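Side-chain contacts in stress response kinase A (Escherichia coli, PDB 1ZYL), which phosphorylates itself and other proteins on serine and threonine using ATP, and probably protects the cell against stress linked to reactive oxygen species: residues Tyr37-Tyr42 and Pro59-Ala64; Ala74-Asn79 and Arg137-Ile142. All blocks are in the same frame, centred on the assembly; numbering follows the deposited sequence.

From the N terminus, the chain passes through residues 37-42 into strand 40-44, turns back along strand 52-57 and meets itself at residues 59-64, where interaction 1 closes a short loop built round this hairpin. Helix 64-79 follows at once, and its last turns open interaction 2. That second loop is longer: it takes in strands 96-98 and 101-107 and helix 119-136 before residues 137-142 return to the helix. The two loops are in series, neither nesting nor crossing, and their nearest atoms are about 8 Å apart. Helix 64-79 connects them, starting at interaction 1, whose Glu38 lies near the inferred ATP-site residue Ser36, and ending in interaction 2 at the surface.

Interaction 1 of 2, residues Tyr37-Tyr42 and Pro59-Ala64; sequences YENRVY and PERWTA
Arg61 reaches across to Glu38 with a chain extended from CG to NE, and its guanidinium lies almost parallel to the Glu38 carboxylate, the two planes 11° apart and stacked. Glu38 OE1 is 3.2 Å from Arg61 NE, but it stands over a face of the guanidinium, offset toward the rim, so this salt bridge joins the charges without an N-H pointing at the oxygen. The carboxylate also lies alongside the end of the arginine's aliphatic chain, near CD. A bend at chi2 of Glu38 (57°) folds its carboxylate over the arginine. Asn39 adds a looser approach, its OD1 4.4 Å from Arg61 NE and near the guanidinium plane, at the edge.

Next along the chain, Trp62 places NE1 over the opposite face of the Arg61 guanidinium. Thr63 then caps the start of helix 64-79 with its side chain.

Second partners place the contact beside the inferred magnesium ligand Asp217: Arg61 NH2 forms a salt bridge with Asp220, while Asn39 ND2 is hydrogen-bonded to Asp219 OD1 and Trp62 NE1 to the backbone oxygen of Asp219. Glu38 OE1 also takes a salt bridge from Arg284 and a hydrogen bond from Trp280 NE1, and OE2 a salt bridge from Arg58; with Arg61, these arginines would probably stabilise its negative charge.

In this protein-kinase-like fold, residues 37-39 belong to the turn joining strands 32-34 and 40-44, next to the inferred ATP-site residue Ser36. The contact ties that turn to the connection between strand 52-57 and helix 64-79, with Trp280 of helix 266-283 close by.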
loop_
_atom_site.group_PDB
_atom_site.type_symbol
_atom_site.label_atom_id
_atom_site.label_comp_id
_atom_site.label_asym_id
_atom_site.label_seq_id
_atom_site.Cartn_x
_atom_site.Cartn_y
_atom_site.Cartn_z
ATOM N N TYR A 37 1.755 -5.863 -9.660
ATOM C CA TYR A 37 0.367 -6.160 -9.981
ATOM C C TYR A 37 -0.503 -4.940 -10.270
ATOM O O TYR A 37 -1.231 -4.918 -11.262
ATOM C CB TYR A 37 -0.281 -6.965 -8.846
ATOM C CG TYR A 37 0.254 -8.362 -8.677
ATOM C CD1 TYR A 37 0.238 -9.265 -9.736
ATOM C CD2 TYR A 37 0.774 -8.787 -7.453
ATOM C CE1 TYR A 37 0.729 -10.556 -9.583
ATOM C CE2 TYR A 37 1.268 -10.075 -7.287
ATOM C CZ TYR A 37 1.246 -10.954 -8.356
ATOM O OH TYR A 37 1.758 -12.223 -8.214
ATOM N N GLU A 38 -0.431 -3.935 -9.399
ATOM C CA GLU A 38 -1.257 -2.738 -9.535
ATOM C C GLU A 38 -1.118 -1.992 -10.846
ATOM O O GLU A 38 -2.104 -1.790 -11.562
ATOM C CB GLU A 38 -0.990 -1.759 -8.394
ATOM C CG GLU A 38 -1.975 -0.599 -8.382
ATOM C CD GLU A 38 -3.419 -1.076 -8.284
ATOM O OE1 GLU A 38 -3.962 -1.124 -7.158
ATOM O OE2 GLU A 38 -4.006 -1.422 -9.332
ATOM N N ASN A 39 0.104 -1.564 -11.145
ATOM C CA ASN A 39 0.366 -0.826 -12.370
ATOM C C ASN A 39 1.414 -1.558 -13.203
ATOM O O ASN A 39 2.110 -2.432 -12.700
ATOM C CB ASN A 39 0.874 0.574 -12.030
ATOM C CG ASN A 39 0.165 1.184 -10.834
ATOM O OD1 ASN A 39 -1.019 1.524 -10.900
ATOM N ND2 ASN A 39 0.899 1.331 -9.726
ATOM N N ARG A 40 1.519 -1.189 -14.475
ATOM C CA ARG A 40 2.490 -1.784 -15.387
ATOM C C ARG A 40 3.799 -0.986 -15.351
ATOM O O ARG A 40 3.832 0.176 -15.745
ATOM C CB ARG A 40 1.923 -1.792 -16.814
ATOM C CG ARG A 40 1.211 -3.083 -17.232
ATOM C CD ARG A 40 2.223 -4.215 -17.301
ATOM N NE ARG A 40 1.773 -5.359 -18.093
ATOM C CZ ARG A 40 2.523 -6.432 -18.343
ATOM N NH1 ARG A 40 2.036 -7.425 -19.072
ATOM N NH2 ARG A 40 3.759 -6.518 -17.861
ATOM N N VAL A 41 4.869 -1.615 -14.870
ATOM C CA VAL A 41 6.179 -0.975 -14.772
ATOM C C VAL A 41 7.217 -1.651 -15.651
ATOM O O VAL A 41 7.347 -2.873 -15.648
ATOM C CB VAL A 41 6.729 -0.996 -13.328
ATOM C CG1 VAL A 41 8.210 -0.613 -13.337
ATOM C CG2 VAL A 41 5.935 -0.041 -12.439
ATOM N N TYR A 42 7.964 -0.841 -16.391
ATOM C CA TYR A 42 9.009 -1.336 -17.277
ATOM C C TYR A 42 10.282 -0.550 -16.981
ATOM O O TYR A 42 10.213 0.626 -16.621
ATOM C CB TYR A 42 8.616 -1.136 -18.751
ATOM C CG TYR A 42 7.463 -1.995 -19.249
ATOM C CD1 TYR A 42 6.136 -1.601 -19.074
ATOM C CD2 TYR A 42 7.707 -3.204 -19.905
ATOM C CE1 TYR A 42 5.074 -2.395 -19.540
ATOM C CE2 TYR A 42 6.658 -4.006 -20.377
ATOM C CZ TYR A 42 5.346 -3.598 -20.193
ATOM O OH TYR A 42 4.321 -4.400 -20.656
ATOM N N PRO A 59 -5.523 2.651 -15.623
ATOM C CA PRO A 59 -6.709 3.485 -15.809
ATOM C C PRO A 59 -7.815 3.152 -14.821
ATOM O O PRO A 59 -7.895 2.036 -14.319
ATOM C CB PRO A 59 -7.104 3.203 -17.257
ATOM C CG PRO A 59 -6.515 1.841 -17.524
ATOM C CD PRO A 59 -5.178 1.945 -16.868
ATOM N N GLU A 60 -8.646 4.145 -14.532
ATOM C CA GLU A 60 -9.767 4.010 -13.611
ATOM C C GLU A 60 -9.435 3.982 -12.122
ATOM O O GLU A 60 -10.323 4.128 -11.287
ATOM C CB GLU A 60 -10.584 2.777 -13.978
ATOM C CG GLU A 60 -11.019 2.797 -15.426
ATOM C CD GLU A 60 -11.207 4.215 -15.938
ATOM O OE1 GLU A 60 -12.020 4.967 -15.351
ATOM O OE2 GLU A 60 -10.532 4.576 -16.927
ATOM N N ARG A 61 -8.167 3.807 -11.778
ATOM C CA ARG A 61 -7.791 3.773 -10.373
ATOM C C ARG A 61 -7.678 5.179 -9.800
ATOM O O ARG A 61 -8.517 5.594 -9.008
ATOM C CB ARG A 61 -6.471 3.023 -10.198
ATOM C CG ARG A 61 -5.952 2.970 -8.778
ATOM C CD ARG A 61 -4.986 1.826 -8.652
ATOM N NE ARG A 61 -3.945 2.036 -7.651
ATOM C CZ ARG A 61 -4.138 2.017 -6.336
ATOM N NH1 ARG A 61 -5.347 1.801 -5.838
ATOM N NH2 ARG A 61 -3.110 2.188 -5.519
ATOM N N TRP A 62 -6.645 5.907 -10.215
ATOM C CA TRP A 62 -6.399 7.269 -9.747
ATOM C C TRP A 62 -6.663 8.312 -10.835
ATOM O O TRP A 62 -6.513 8.037 -12.029
ATOM C CB TRP A 62 -4.936 7.411 -9.296
ATOM C CG TRP A 62 -4.534 6.635 -8.061
ATOM C CD1 TRP A 62 -3.322 6.060 -7.826
ATOM C CD2 TRP A 62 -5.318 6.405 -6.880
ATOM N NE1 TRP A 62 -3.296 5.487 -6.578
ATOM C CE2 TRP A 62 -4.508 5.682 -5.975
ATOM C CE3 TRP A 62 -6.626 6.739 -6.496
ATOM C CZ2 TRP A 62 -4.964 5.283 -4.708
ATOM C CZ3 TRP A 62 -7.078 6.341 -5.232
ATOM C CH2 TRP A 62 -6.249 5.621 -4.358
ATOM N N THR A 63 -7.053 9.514 -10.428
ATOM C CA THR A 63 -7.274 10.579 -11.396
ATOM C C THR A 63 -5.970 11.341 -11.459
ATOM O O THR A 63 -5.092 11.137 -10.627
ATOM C CB THR A 63 -8.382 11.560 -10.963
ATOM O OG1 THR A 63 -8.086 12.080 -9.662
ATOM C CG2 THR A 63 -9.733 10.870 -10.944
ATOM N N ALA A 64 -5.839 12.215 -12.446
ATOM C CA ALA A 64 -4.627 13.005 -12.585
ATOM C C ALA A 64 -4.430 13.816 -11.297
ATOM O O ALA A 64 -3.350 13.813 -10.691
ATOM C CB ALA A 64 -4.744 13.926 -13.801
#

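Interaction 2 of 2, residues Ala74-Asn79 and Arg137-Ile142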
loop_
_atom_site.group_PDB
_atom_site.type_symbol
_atom_site.label_atom_id
_atom_site.label_comp_id
_atom_site.label_asym_id
_atom_site.label_seq_id
_atom_site.Cartn_x
_atom_site.Cartn_y
_atom_site.Cartn_z
ATOM N N ALA A 74 5.993 13.061 -3.075
ATOM C CA ALA A 74 7.292 12.452 -3.341
ATOM C C ALA A 74 8.365 13.508 -3.556
ATOM O O ALA A 74 9.448 13.432 -2.983
ATOM C CB ALA A 74 7.214 11.554 -4.563
ATOM N N LEU A 75 8.053 14.501 -4.383
ATOM C CA LEU A 75 8.999 15.563 -4.689
ATOM C C LEU A 75 9.363 16.357 -3.442
ATOM O O LEU A 75 10.534 16.643 -3.211
ATOM C CB LEU A 75 8.416 16.501 -5.745
ATOM C CG LEU A 75 9.450 17.147 -6.668
ATOM C CD1 LEU A 75 9.750 16.192 -7.825
ATOM C CD2 LEU A 75 8.923 18.482 -7.193
ATOM N N GLN A 76 8.360 16.714 -2.642
ATOM C CA GLN A 76 8.595 17.466 -1.411
ATOM C C GLN A 76 9.406 16.624 -0.433
ATOM O O GLN A 76 10.347 17.109 0.197
ATOM C CB GLN A 76 7.265 17.871 -0.769
ATOM C CG GLN A 76 7.401 18.430 0.644
ATOM C CD GLN A 76 6.134 19.111 1.143
ATOM O OE1 GLN A 76 5.018 18.729 0.779
ATOM N NE2 GLN A 76 6.302 20.114 1.994
ATOM N N LEU A 77 9.034 15.357 -0.318
ATOM C CA LEU A 77 9.715 14.429 0.572
ATOM C C LEU A 77 11.218 14.385 0.255
ATOM O O LEU A 77 12.054 14.277 1.159
ATOM C CB LEU A 77 9.091 13.040 0.415
ATOM C CG LEU A 77 8.801 12.208 1.666
ATOM C CD1 LEU A 77 8.145 13.071 2.720
ATOM C CD2 LEU A 77 7.896 11.030 1.300
ATOM N N VAL A 78 11.558 14.467 -1.027
ATOM C CA VAL A 78 12.957 14.446 -1.439
ATOM C C VAL A 78 13.625 15.695 -0.874
ATOM O O VAL A 78 14.720 15.626 -0.316
ATOM C CB VAL A 78 13.092 14.459 -2.982
ATOM C CG1 VAL A 78 14.539 14.320 -3.386
ATOM C CG2 VAL A 78 12.289 13.339 -3.578
ATOM N N ASN A 79 12.950 16.831 -1.020
ATOM C CA ASN A 79 13.452 18.107 -0.517
ATOM C C ASN A 79 13.873 18.035 0.953
ATOM O O ASN A 79 14.925 18.550 1.326
ATOM C CB ASN A 79 12.385 19.198 -0.664
ATOM C CG ASN A 79 12.769 20.266 -1.671
ATOM O OD1 ASN A 79 12.531 20.124 -2.876
ATOM N ND2 ASN A 79 13.377 21.345 -1.180
ATOM N N ARG A 137 2.973 15.625 7.419
ATOM C CA ARG A 137 1.995 16.340 8.227
ATOM C C ARG A 137 1.798 17.796 7.814
ATOM O O ARG A 137 0.822 18.424 8.226
ATOM C CB ARG A 137 2.333 16.252 9.722
ATOM C CG ARG A 137 3.741 16.660 10.127
ATOM C CD ARG A 137 3.825 16.747 11.646
ATOM N NE ARG A 137 3.041 15.690 12.283
ATOM C CZ ARG A 137 3.431 14.424 12.419
ATOM N NH1 ARG A 137 4.619 14.024 11.975
ATOM N NH2 ARG A 137 2.610 13.546 12.975
ATOM N N LYS A 138 2.698 18.321 6.985
ATOM C CA LYS A 138 2.589 19.704 6.535
ATOM C C LYS A 138 1.232 20.057 5.891
ATOM O O LYS A 138 0.721 21.165 6.072
ATOM C CB LYS A 138 3.749 20.024 5.596
ATOM C CG LYS A 138 5.111 19.982 6.305
ATOM C CD LYS A 138 6.259 20.248 5.351
ATOM C CE LYS A 138 7.601 20.129 6.048
ATOM N NZ LYS A 138 8.739 20.323 5.095
ATOM N N GLN A 139 0.657 19.124 5.139
ATOM C CA GLN A 139 -0.656 19.313 4.520
ATOM C C GLN A 139 -1.248 17.966 4.156
ATOM O O GLN A 139 -0.528 16.975 4.071
ATOM C CB GLN A 139 -0.590 20.217 3.285
ATOM C CG GLN A 139 0.626 20.039 2.419
ATOM C CD GLN A 139 0.632 21.000 1.252
ATOM O OE1 GLN A 139 1.687 21.305 0.691
ATOM N NE2 GLN A 139 -0.551 21.481 0.873
ATOM N N LEU A 140 -2.563 17.940 3.962
ATOM C CA LEU A 140 -3.299 16.717 3.645
ATOM C C LEU A 140 -3.741 16.594 2.195
ATOM O O LEU A 140 -4.079 17.582 1.545
ATOM C CB LEU A 140 -4.547 16.635 4.526
ATOM C CG LEU A 140 -4.538 15.919 5.877
ATOM C CD1 LEU A 140 -3.134 15.746 6.411
ATOM C CD2 LEU A 140 -5.382 16.705 6.833
ATOM N N PHE A 141 -3.757 15.373 1.684
ATOM C CA PHE A 141 -4.220 15.163 0.321
ATOM C C PHE A 141 -5.639 15.747 0.258
ATOM O O PHE A 141 -6.282 15.970 1.288
ATOM C CB PHE A 141 -4.236 13.665 -0.003
ATOM C CG PHE A 141 -2.863 13.059 -0.133
ATOM C CD1 PHE A 141 -2.564 11.846 0.473
ATOM C CD2 PHE A 141 -1.870 13.695 -0.882
ATOM C CE1 PHE A 141 -1.297 11.270 0.337
ATOM C CE2 PHE A 141 -0.587 13.123 -1.029
ATOM C CZ PHE A 141 -0.305 11.914 -0.421
ATOM N N ILE A 142 -6.120 16.028 -0.944
ATOM C CA ILE A 142 -7.461 16.565 -1.084
ATOM C C ILE A 142 -8.223 15.634 -1.989
ATOM O O ILE A 142 -9.428 15.465 -1.834
ATOM C CB ILE A 142 -7.455 17.980 -1.694
ATOM C CG1 ILE A 142 -6.911 18.982 -0.675
ATOM C CG2 ILE A 142 -8.863 18.384 -2.094
ATOM C CD1 ILE A 142 -6.826 20.403 -1.198
#
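Lys138 crosses over the nitrogen end of the Gln76 amide, its CD 3.4 Å from NE2 and well out of the amide plane. In the kinase-like fold this joins helix 64-79, which probably corresponds to helix C of protein kinases, to the loop after helix 119-136. Both side chains are stretched out beyond CG; that of Gln76 leaves the helix with CG anti to the backbone N (chi1 169°), while Lys138 runs past the end of the amide. Gln76 NE2 and Lys138 NZ are 3.9 Å apart and make no hydrogen bond. At the oxygen end of the amide, Gln139 comes near only loosely, its OE1 4.2 Å from Gln76 OE1. The first shell is thus mainly the packing of the glutamine amide against lysine methylenes at the surface, with no hydrogen bond across the segments.

What positions these groups lies one shell out. Arg197 of strand 196-197 serves both segments, giving NH1 to Gln76 OE1, a bond that is consistent with NE2 being the end nearer the lysine, and NH2 to the carbonyl oxygen of Gln139. Lys138 NZ is drawn beyond the glutamine into a salt bridge with Asp80, just after the helix. Further along the loop, and one more link to the same helix, the backbone N of Ile142 is hydrogen-bonded to Glu69 OE1.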